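Local coordinates for protein fructose-bisphosphate aldolase (PDB 4TR9) that belongs to the class I fructose-bisphosphate aldolase family and folds as a TIM barrel, at residues A[36-41]-A[307-313]; A[284-288]-A[337-341]. All blocks are in the same frame, centred on the assembly; numbering follows the deposited sequence.

Interaction 1: residues A[36-41]-A[307-313]; sequences ILAADE and SYGRALQ. With 38D (N'-[(E)-(2,4-dichlorophenyl)methylidene]-3,4-dihydroxybenzohydrazide), chain K.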
ATOM      1  N   ILE A  36     -25.071  12.864 -19.688  1.00 36.39           N
ATOM      2  CA  ILE A  36     -23.960  13.522 -20.368  1.00 34.49           C
ATOM      3  C   ILE A  36     -23.760  12.978 -21.780  1.00 34.47           C
ATOM      4  O   ILE A  36     -23.772  11.767 -21.998  1.00 34.11           O
ATOM      5  CB  ILE A  36     -22.646  13.366 -19.572  1.00 36.59           C
ATOM      6  CG1 ILE A  36     -22.804  13.937 -18.162  1.00 35.76           C
ATOM      7  CG2 ILE A  36     -21.491  14.047 -20.293  1.00 34.53           C
ATOM      8  CD1 ILE A  36     -21.548  13.853 -17.322  1.00 36.28           C
ATOM      9  N   LEU A  37     -23.585  13.882 -22.739  1.00 33.80           N
ATOM     10  CA  LEU A  37     -23.305  13.500 -24.118  1.00 38.49           C
ATOM     11  C   LEU A  37     -21.802  13.463 -24.379  1.00 38.62           C
ATOM     12  O   LEU A  37     -21.121  14.484 -24.279  1.00 36.93           O
ATOM     13  CB  LEU A  37     -23.982  14.464 -25.094  1.00 40.52           C
ATOM     14  CG  LEU A  37     -23.578  14.337 -26.567  1.00 38.98           C
ATOM     15  CD1 LEU A  37     -23.968  12.976 -27.130  1.00 41.65           C
ATOM     16  CD2 LEU A  37     -24.187  15.460 -27.394  1.00 43.72           C
ATOM     17  N   ALA A  38     -21.291  12.284 -24.714  1.00 39.43           N
ATOM     18  CA  ALA A  38     -19.867  12.119 -24.982  1.00 47.39           C
ATOM     19  C   ALA A  38     -19.551  12.353 -26.456  1.00 48.33           C
ATOM     20  O   ALA A  38     -19.598  11.426 -27.264  1.00 53.59           O
ATOM     21  CB  ALA A  38     -19.405  10.734 -24.554  1.00 50.61           C
ATOM     22  N   ALA A  39     -19.227  13.595 -26.797  1.00 44.83           N
ATOM     23  CA  ALA A  39     -18.889  13.947 -28.171  1.00 51.05           C
ATOM     24  C   ALA A  39     -17.453  14.450 -28.268  1.00 53.25           C
ATOM     25  O   ALA A  39     -17.172  15.421 -28.971  1.00 51.11           O
ATOM     26  CB  ALA A  39     -19.856  14.992 -28.705  1.00 46.98           C
ATOM     27  N   ASP A  40     -16.549  13.783 -27.558  1.00 48.18           N
ATOM     28  CA  ASP A  40     -15.149  14.187 -27.528  1.00 57.29           C
ATOM     29  C   ASP A  40     -14.253  13.203 -28.273  1.00 58.58           C
ATOM     30  O   ASP A  40     -13.177  12.846 -27.795  1.00 62.54           O
ATOM     31  CB  ASP A  40     -14.670  14.336 -26.082  1.00 50.54           C
ATOM     32  CG  ASP A  40     -15.005  13.129 -25.232  1.00 53.28           C
ATOM     33  OD1 ASP A  40     -16.043  12.486 -25.491  1.00 55.90           O
ATOM     34  OD2 ASP A  40     -14.230  12.822 -24.301  1.00 55.26           O
ATOM     35  N   GLU A  41     -14.701  12.770 -29.446  1.00 57.58           N
ATOM     36  CA  GLU A  41     -13.919  11.860 -30.274  1.00 58.57           C
ATOM     37  C   GLU A  41     -12.726  12.581 -30.888  1.00 67.37           C
ATOM     38  O   GLU A  41     -12.849  13.713 -31.356  1.00 66.31           O
ATOM     39  CB  GLU A  41     -14.783  11.247 -31.380  1.00 60.13           C
ATOM     40  CG  GLU A  41     -15.957  10.415 -30.885  1.00 64.34           C
ATOM     41  CD  GLU A  41     -17.161  11.258 -30.506  1.00 57.03           C
ATOM     42  OE1 GLU A  41     -17.167  12.466 -30.822  1.00 51.85           O
ATOM     43  OE2 GLU A  41     -18.100  10.710 -29.892  1.00 54.89           O
ATOM     44  N   SER A 307     -23.156   8.572 -19.539  1.00 47.24           N
ATOM     45  CA  SER A 307     -22.237   9.433 -20.274  1.00 44.05           C
ATOM     46  C   SER A 307     -21.995   8.811 -21.641  1.00 45.34           C
ATOM     47  O   SER A 307     -20.865   8.472 -21.995  1.00 43.22           O
ATOM     48  CB  SER A 307     -20.920   9.615 -19.520  1.00 43.47           C
ATOM     49  OG  SER A 307     -20.025  10.440 -20.249  1.00 42.41           O
ATOM     50  N   TYR A 308     -23.074   8.657 -22.402  1.00 41.82           N
ATOM     51  CA  TYR A 308     -23.034   7.928 -23.661  1.00 43.98           C
ATOM     52  C   TYR A 308     -22.490   8.760 -24.814  1.00 45.13           C
ATOM     53  O   TYR A 308     -22.592   9.988 -24.819  1.00 49.72           O
ATOM     54  CB  TYR A 308     -24.430   7.418 -24.024  1.00 50.90           C
ATOM     55  CG  TYR A 308     -24.979   6.369 -23.085  1.00 46.20           C
ATOM     56  CD1 TYR A 308     -24.133   5.616 -22.280  1.00 43.90           C
ATOM     57  CD2 TYR A 308     -26.343   6.126 -23.010  1.00 48.39           C
ATOM     58  CE1 TYR A 308     -24.636   4.654 -21.422  1.00 47.92           C
ATOM     59  CE2 TYR A 308     -26.853   5.166 -22.158  1.00 49.17           C
ATOM     60  CZ  TYR A 308     -25.997   4.435 -21.366  1.00 50.52           C
ATOM     61  OH  TYR A 308     -26.507   3.480 -20.518  1.00 42.04           O
ATOM     62  N   GLY A 309     -21.915   8.071 -25.791  1.00 44.82           N
ATOM     63  CA  GLY A 309     -21.491   8.691 -27.029  1.00 46.68           C
ATOM     64  C   GLY A 309     -21.935   7.826 -28.191  1.00 52.50           C
ATOM     65  O   GLY A 309     -22.550   8.308 -29.139  1.00 55.16           O
ATOM     66  N   ARG A 310     -21.630   6.536 -28.107  1.00 55.53           N
ATOM     67  CA  ARG A 310     -22.053   5.580 -29.121  1.00 53.37           C
ATOM     68  C   ARG A 310     -23.563   5.378 -29.087  1.00 58.29           C
ATOM     69  O   ARG A 310     -24.214   5.300 -30.127  1.00 65.69           O
ATOM     70  CB  ARG A 310     -21.345   4.240 -28.922  1.00 61.65           C
ATOM     71  CG  ARG A 310     -21.733   3.171 -29.929  1.00 64.86           C
ATOM     72  CD  ARG A 310     -21.078   1.843 -29.594  1.00 65.40           C
ATOM     73  NE  ARG A 310     -21.040   0.943 -30.742  1.00 68.91           N
ATOM     74  CZ  ARG A 310     -20.007   0.841 -31.573  1.00 74.02           C
ATOM     75  NH1 ARG A 310     -20.055  -0.004 -32.594  1.00 86.17           N
ATOM     76  NH2 ARG A 310     -18.925   1.583 -31.380  1.00 71.76           N
ATOM     77  N   ALA A 311     -24.116   5.303 -27.880  1.00 52.08           N
ATOM     78  CA  ALA A 311     -25.535   5.014 -27.697  1.00 53.29           C
ATOM     79  C   ALA A 311     -26.428   6.198 -28.056  1.00 55.88           C
ATOM     80  O   ALA A 311     -27.653   6.077 -28.065  1.00 55.59           O
ATOM     81  CB  ALA A 311     -25.795   4.582 -26.262  1.00 52.78           C
ATOM     82  N   LEU A 312     -25.817   7.340 -28.353  1.00 48.55           N
ATOM     83  CA  LEU A 312     -26.574   8.546 -28.668  1.00 49.25           C
ATOM     84  C   LEU A 312     -26.322   9.048 -30.086  1.00 50.48           C
ATOM     85  O   LEU A 312     -27.117   9.815 -30.625  1.00 56.46           O
ATOM     86  CB  LEU A 312     -26.243   9.658 -27.671  1.00 43.13           C
ATOM     87  CG  LEU A 312     -26.769   9.494 -26.244  1.00 43.83           C
ATOM     88  CD1 LEU A 312     -26.225  10.592 -25.344  1.00 41.91           C
ATOM     89  CD2 LEU A 312     -28.290   9.493 -26.234  1.00 42.60           C
ATOM     90  N   GLN A 313     -25.221   8.613 -30.690  1.00 52.30           N
ATOM     91  CA  GLN A 313     -24.788   9.177 -31.965  1.00 50.84           C
ATOM     92  C   GLN A 313     -24.772   8.178 -33.119  1.00 52.59           C
ATOM     93  O   GLN A 313     -24.665   8.577 -34.279  1.00 62.63           O
ATOM     94  CB  GLN A 313     -23.397   9.791 -31.813  1.00 47.44           C
ATOM     95  CG  GLN A 313     -23.316  10.908 -30.789  1.00 49.60           C
ATOM     96  CD  GLN A 313     -21.907  11.447 -30.628  1.00 52.14           C
ATOM     97  OE1 GLN A 313     -21.344  11.424 -29.535  1.00 56.29           O
ATOM     98  NE2 GLN A 313     -21.332  11.935 -31.721  1.00 54.93           N
TER
HETATM   99  N12 38D K 401     -10.477   5.806 -28.730  0.85 78.90           N
HETATM  100  C13 38D K 401     -11.040   4.530 -29.074  0.85 78.90           C
HETATM  101  C15 38D K 401      -9.102   4.237 -30.618  0.85 78.90           C
HETATM  102  C17 38D K 401      -8.218   2.082 -31.176  0.85 78.90           C
HETATM  103  C20 38D K 401     -10.084   2.242 -29.680  0.85 78.90           C
HETATM  104  C01 38D K 401     -13.303   7.303 -25.831  0.85 78.90           C
HETATM  105  C02 38D K 401     -14.266   7.734 -24.918  0.85 78.90           C
HETATM  106  O03 38D K 401     -14.848   6.842 -23.992  0.85 78.90           O
HETATM  107  C04 38D K 401     -14.661   9.065 -24.919  0.85 78.90           C
HETATM  108  C05 38D K 401     -14.102   9.956 -25.817  0.85 78.90           C
HETATM  109  C06 38D K 401     -13.146   9.530 -26.723  0.85 78.90           C
HETATM  110  O07 38D K 401     -15.636   9.527 -24.005  0.85 78.90           O
HETATM  111  C08 38D K 401     -12.745   8.211 -26.723  0.85 78.90           C
HETATM  112  C09 38D K 401     -11.694   7.776 -27.748  0.85 78.90           C
HETATM  113  O10 38D K 401     -11.157   8.612 -28.466  0.85 78.90           O
HETATM  114  N11 38D K 401     -11.386   6.376 -27.837  0.85 78.90           N
HETATM  115  C14 38D K 401     -10.045   3.636 -29.807  0.85 78.90           C
HETATM  116  C16 38D K 401      -8.182   3.461 -31.305  0.85 78.90           C
HETATM  117 CL1  38D K 401      -7.051   1.132 -32.049  0.85 78.90          CL
HETATM  118  C19 38D K 401      -9.161   1.466 -30.369  0.85 78.90           C
HETATM  119 CL2  38D K 401     -11.262   1.447 -28.670  0.85 78.90          CL
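With chi1 of 170° the Leu37 chain runs opposite its backbone N, while Leu312 at -71° swings beside its own; the two branched chains slant across one another and meet methyl to methyl, CD1 of Leu37 lying 3.7 Å from CD1 of Leu312. Leucine suits both buried places: Phe70 packs on Leu37, and Leu312 lies against helix 327-346. This contact joins strand 35-39 to strand 303-308 and to the start of helix 310-320, where the first and last strands of the TIM barrel lie next to each other. A backbone bond runs from Ala38 N to Tyr308 O, 2.6 Å long and nearly straight at 167°, with the donor somewhat out of the carbonyl plane. Nearby, Ser307 CA, 3.3 Å from Ile36 O, makes a CA-H...O contact. Gly309, at the N-cap of the helix, has no side chain, which lets its CA come within 3.3 Å of Ala38 O as the chain turns. Ala38, with a single methyl, is also small: its CB sits 3.3 Å from Tyr308 O and 4.0 Å from O07 of 38D.

At the pocket, Asp40 holds CG between its backbone N and carbonyl carbon, and this places the carboxylate beside the catechol ring. OD1 accepts a weak hydrogen bond from O07 of 38D at 3.3 Å and lies 3.2 Å from ring atom C05, whereas OD2 forms a salt bridge with Lys152. The carboxylate thus serves both a lysine and the ligand; since its bond to 38D is weak and Thr45 OG1 also bonds the ligand, Asp40 is probably one of several holds.

Interaction 2: residues A[284-288]-A[337-341]; sequences EEEAS and RAEAN
Two helices of the outer layer of the TIM barrel, 284-295 and 327-346, meet here through Arg337 and a water. Their short segments run in nearly the same direction, 27° apart with 10.0 Å between axes, a spacing bridged mainly by Arg337 and polar side chains. Arg337 is folded rather than extended, its chain turning at chi2 (-48°) and again at chi3 (-53°), so the guanidinium lies between the helices. Ala340 CB sits 4.2 Å above one face of that group, over its centre; Glu284 CB approaches the opposite face, 3.8 Å from Arg337 NH1. A small methyl on one side and an aliphatic carbon on the other hold the flat group in place. At its edge, Glu285 OE1 makes a salt bridge with Arg337 NH2 whose hydrogen bond is weak and long at 3.3 Å, the carboxylate turned steeply against the guanidinium, while Glu285 OE2 is hydrogen-bonded to Tyr349 OH. The Glu284 carboxylate is almost parallel to the guanidinium plane but well out of it, adding only its charge; its OE1 is hydrogen-bonded to Ser315.

Water 1, in the guanidinium plane, accepts from Arg337 NH1 at 2.5 Å and from Asn341 ND2 at 3.2 Å. It also reaches Glu284 O and donates to Ser288 OG at 2.7 Å. Ser288 OG in turn gives its hydrogen to Asn341 OD1, a short 2.5 Å bond entering from above the amide plane. Serine fits because one hydroxyl can both accept and donate, and asparagine because its amide supplies an acceptor to Ser288 and a donor to the water.

Helix 310-320 packs against this network: its Leu312 lies on Arg337 and Asn341 and its Ala311 touches Ala287, while Phe306 of strand 303-308 also packs on Asn341.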
ATOM      1  N   GLU A 284     -27.363   0.696 -29.082  1.00 45.80           N
ATOM      2  CA  GLU A 284     -28.105   1.841 -28.568  1.00 44.36           C
ATOM      3  C   GLU A 284     -29.240   1.413 -27.648  1.00 46.40           C
ATOM      4  O   GLU A 284     -29.423   1.978 -26.571  1.00 48.15           O
ATOM      5  CB  GLU A 284     -28.666   2.679 -29.718  1.00 49.72           C
ATOM      6  CG  GLU A 284     -27.625   3.472 -30.485  1.00 50.81           C
ATOM      7  CD  GLU A 284     -28.245   4.337 -31.563  1.00 54.99           C
ATOM      8  OE1 GLU A 284     -29.345   3.991 -32.043  1.00 61.82           O
ATOM      9  OE2 GLU A 284     -27.640   5.369 -31.925  1.00 60.40           O
ATOM     10  N   GLU A 285     -29.996   0.409 -28.078  1.00 53.10           N
ATOM     11  CA  GLU A 285     -31.158  -0.049 -27.328  1.00 52.68           C
ATOM     12  C   GLU A 285     -30.758  -0.741 -26.027  1.00 48.65           C
ATOM     13  O   GLU A 285     -31.316  -0.454 -24.969  1.00 50.40           O
ATOM     14  CB  GLU A 285     -32.008  -0.991 -28.182  1.00 54.67           C
ATOM     15  CG  GLU A 285     -33.344  -1.354 -27.555  1.00 59.78           C
ATOM     16  CD  GLU A 285     -34.257  -0.153 -27.389  1.00 67.73           C
ATOM     17  OE1 GLU A 285     -34.171   0.782 -28.212  1.00 75.60           O
ATOM     18  OE2 GLU A 285     -35.059  -0.142 -26.430  1.00 76.46           O
ATOM     19  N   GLU A 286     -29.792  -1.650 -26.110  1.00 51.89           N
ATOM     20  CA  GLU A 286     -29.343  -2.393 -24.937  1.00 49.10           C
ATOM     21  C   GLU A 286     -28.682  -1.480 -23.909  1.00 41.01           C
ATOM     22  O   GLU A 286     -28.722  -1.753 -22.711  1.00 41.51           O
ATOM     23  CB  GLU A 286     -28.382  -3.511 -25.346  1.00 48.77           C
ATOM     24  CG  GLU A 286     -29.045  -4.638 -26.124  1.00 57.83           C
ATOM     25  CD  GLU A 286     -28.071  -5.734 -26.511  1.00 77.52           C
ATOM     26  OE1 GLU A 286     -26.853  -5.551 -26.300  1.00 74.67           O
ATOM     27  OE2 GLU A 286     -28.524  -6.778 -27.027  1.00 96.20           O
ATOM     28  N   ALA A 287     -28.077  -0.394 -24.382  1.00 47.59           N
ATOM     29  CA  ALA A 287     -27.472   0.588 -23.490  1.00 45.30           C
ATOM     30  C   ALA A 287     -28.549   1.325 -22.702  1.00 43.15           C
ATOM     31  O   ALA A 287     -28.310   1.790 -21.588  1.00 41.15           O
ATOM     32  CB  ALA A 287     -26.620   1.572 -24.275  1.00 42.61           C
ATOM     33  N   SER A 288     -29.736   1.428 -23.292  1.00 42.73           N
ATOM     34  CA  SER A 288     -30.868   2.071 -22.637  1.00 43.04           C
ATOM     35  C   SER A 288     -31.602   1.088 -21.733  1.00 41.84           C
ATOM     36  O   SER A 288     -32.041   1.444 -20.640  1.00 40.65           O
ATOM     37  CB  SER A 288     -31.833   2.651 -23.673  1.00 46.19           C
ATOM     38  OG  SER A 288     -31.199   3.640 -24.465  1.00 45.92           O
ATOM     39  N   ARG A 337     -33.332   9.325 -28.676  1.00 52.02           N
ATOM     40  CA  ARG A 337     -32.347   8.512 -27.972  1.00 45.64           C
ATOM     41  C   ARG A 337     -32.014   9.146 -26.628  1.00 42.56           C
ATOM     42  O   ARG A 337     -31.820   8.449 -25.632  1.00 39.24           O
ATOM     43  CB  ARG A 337     -31.075   8.337 -28.805  1.00 49.02           C
ATOM     44  CG  ARG A 337     -31.264   7.539 -30.087  1.00 53.25           C
ATOM     45  CD  ARG A 337     -32.042   6.257 -29.839  1.00 53.08           C
ATOM     46  NE  ARG A 337     -31.454   5.446 -28.778  1.00 50.09           N
ATOM     47  CZ  ARG A 337     -32.011   4.344 -28.286  1.00 58.85           C
ATOM     48  NH1 ARG A 337     -31.409   3.669 -27.318  1.00 59.92           N
ATOM     49  NH2 ARG A 337     -33.175   3.919 -28.760  1.00 57.95           N
ATOM     50  N   ALA A 338     -31.952  10.474 -26.609  1.00 44.68           N
ATOM     51  CA  ALA A 338     -31.700  11.213 -25.379  1.00 43.65           C
ATOM     52  C   ALA A 338     -32.849  11.022 -24.396  1.00 43.95           C
ATOM     53  O   ALA A 338     -32.633  10.879 -23.194  1.00 43.61           O
ATOM     54  CB  ALA A 338     -31.495  12.689 -25.678  1.00 44.20           C
ATOM     55  N   GLU A 339     -34.071  11.020 -24.919  1.00 48.02           N
ATOM     56  CA  GLU A 339     -35.259  10.816 -24.098  1.00 46.64           C
ATOM     57  C   GLU A 339     -35.328   9.377 -23.601  1.00 47.66           C
ATOM     58  O   GLU A 339     -35.798   9.114 -22.494  1.00 49.48           O
ATOM     59  CB  GLU A 339     -36.525  11.164 -24.884  1.00 49.07           C
ATOM     60  CG  GLU A 339     -37.807  11.091 -24.068  1.00 55.04           C
ATOM     61  CD  GLU A 339     -39.040  11.423 -24.886  1.00 67.97           C
ATOM     62  OE1 GLU A 339     -38.960  11.384 -26.132  1.00 80.02           O
ATOM     63  OE2 GLU A 339     -40.091  11.725 -24.282  1.00 80.09           O
ATOM     64  N   ALA A 340     -34.856   8.451 -24.430  1.00 43.10           N
ATOM     65  CA  ALA A 340     -34.856   7.032 -24.090  1.00 41.38           C
ATOM     66  C   ALA A 340     -33.983   6.763 -22.870  1.00 41.48           C
ATOM     67  O   ALA A 340     -34.391   6.065 -21.941  1.00 45.65           O
ATOM     68  CB  ALA A 340     -34.381   6.204 -25.272  1.00 42.87           C
ATOM     69  N   ASN A 341     -32.779   7.325 -22.879  1.00 43.34           N
ATOM     70  CA  ASN A 341     -31.855   7.163 -21.767  1.00 42.88           C
ATOM     71  C   ASN A 341     -32.255   8.022 -20.571  1.00 40.29           C
ATOM     72  O   ASN A 341     -31.881   7.731 -19.436  1.00 38.83           O
ATOM     73  CB  ASN A 341     -30.431   7.498 -22.207  1.00 39.26           C
ATOM     74  CG  ASN A 341     -29.882   6.498 -23.206  1.00 38.45           C
ATOM     75  OD1 ASN A 341     -29.981   5.287 -23.007  1.00 38.64           O
ATOM     76  ND2 ASN A 341     -29.309   6.999 -24.293  1.00 35.97           N
TER
HETATM   77  O   HOH W   1     -29.294   4.463 -26.230  1.00 46.50           O

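How the interactions relate
Interaction 1 lies in the barrel wall beside the ligand pocket, and interaction 2 in the helical layer outside it, their centres 11 Å apart. Their segments alternate along the chain: 36-41, 284-288, 307-313, 337-341. Helix 284-295 leads into strand 303-308, and helix 310-320 into helix 327-346, so three of the four segments belong to the last part of the chain. They touch directly: Tyr308 OH lies 2.7 Å from Ala287 O in a probable, weak hydrogen bond, Tyr308 CE2 is 3.2 Å from Asn341 OD1, and Ala311 O is 3.6 Å from Glu284 CG. The joint between the first and last strands is thereby backed by the paired helices.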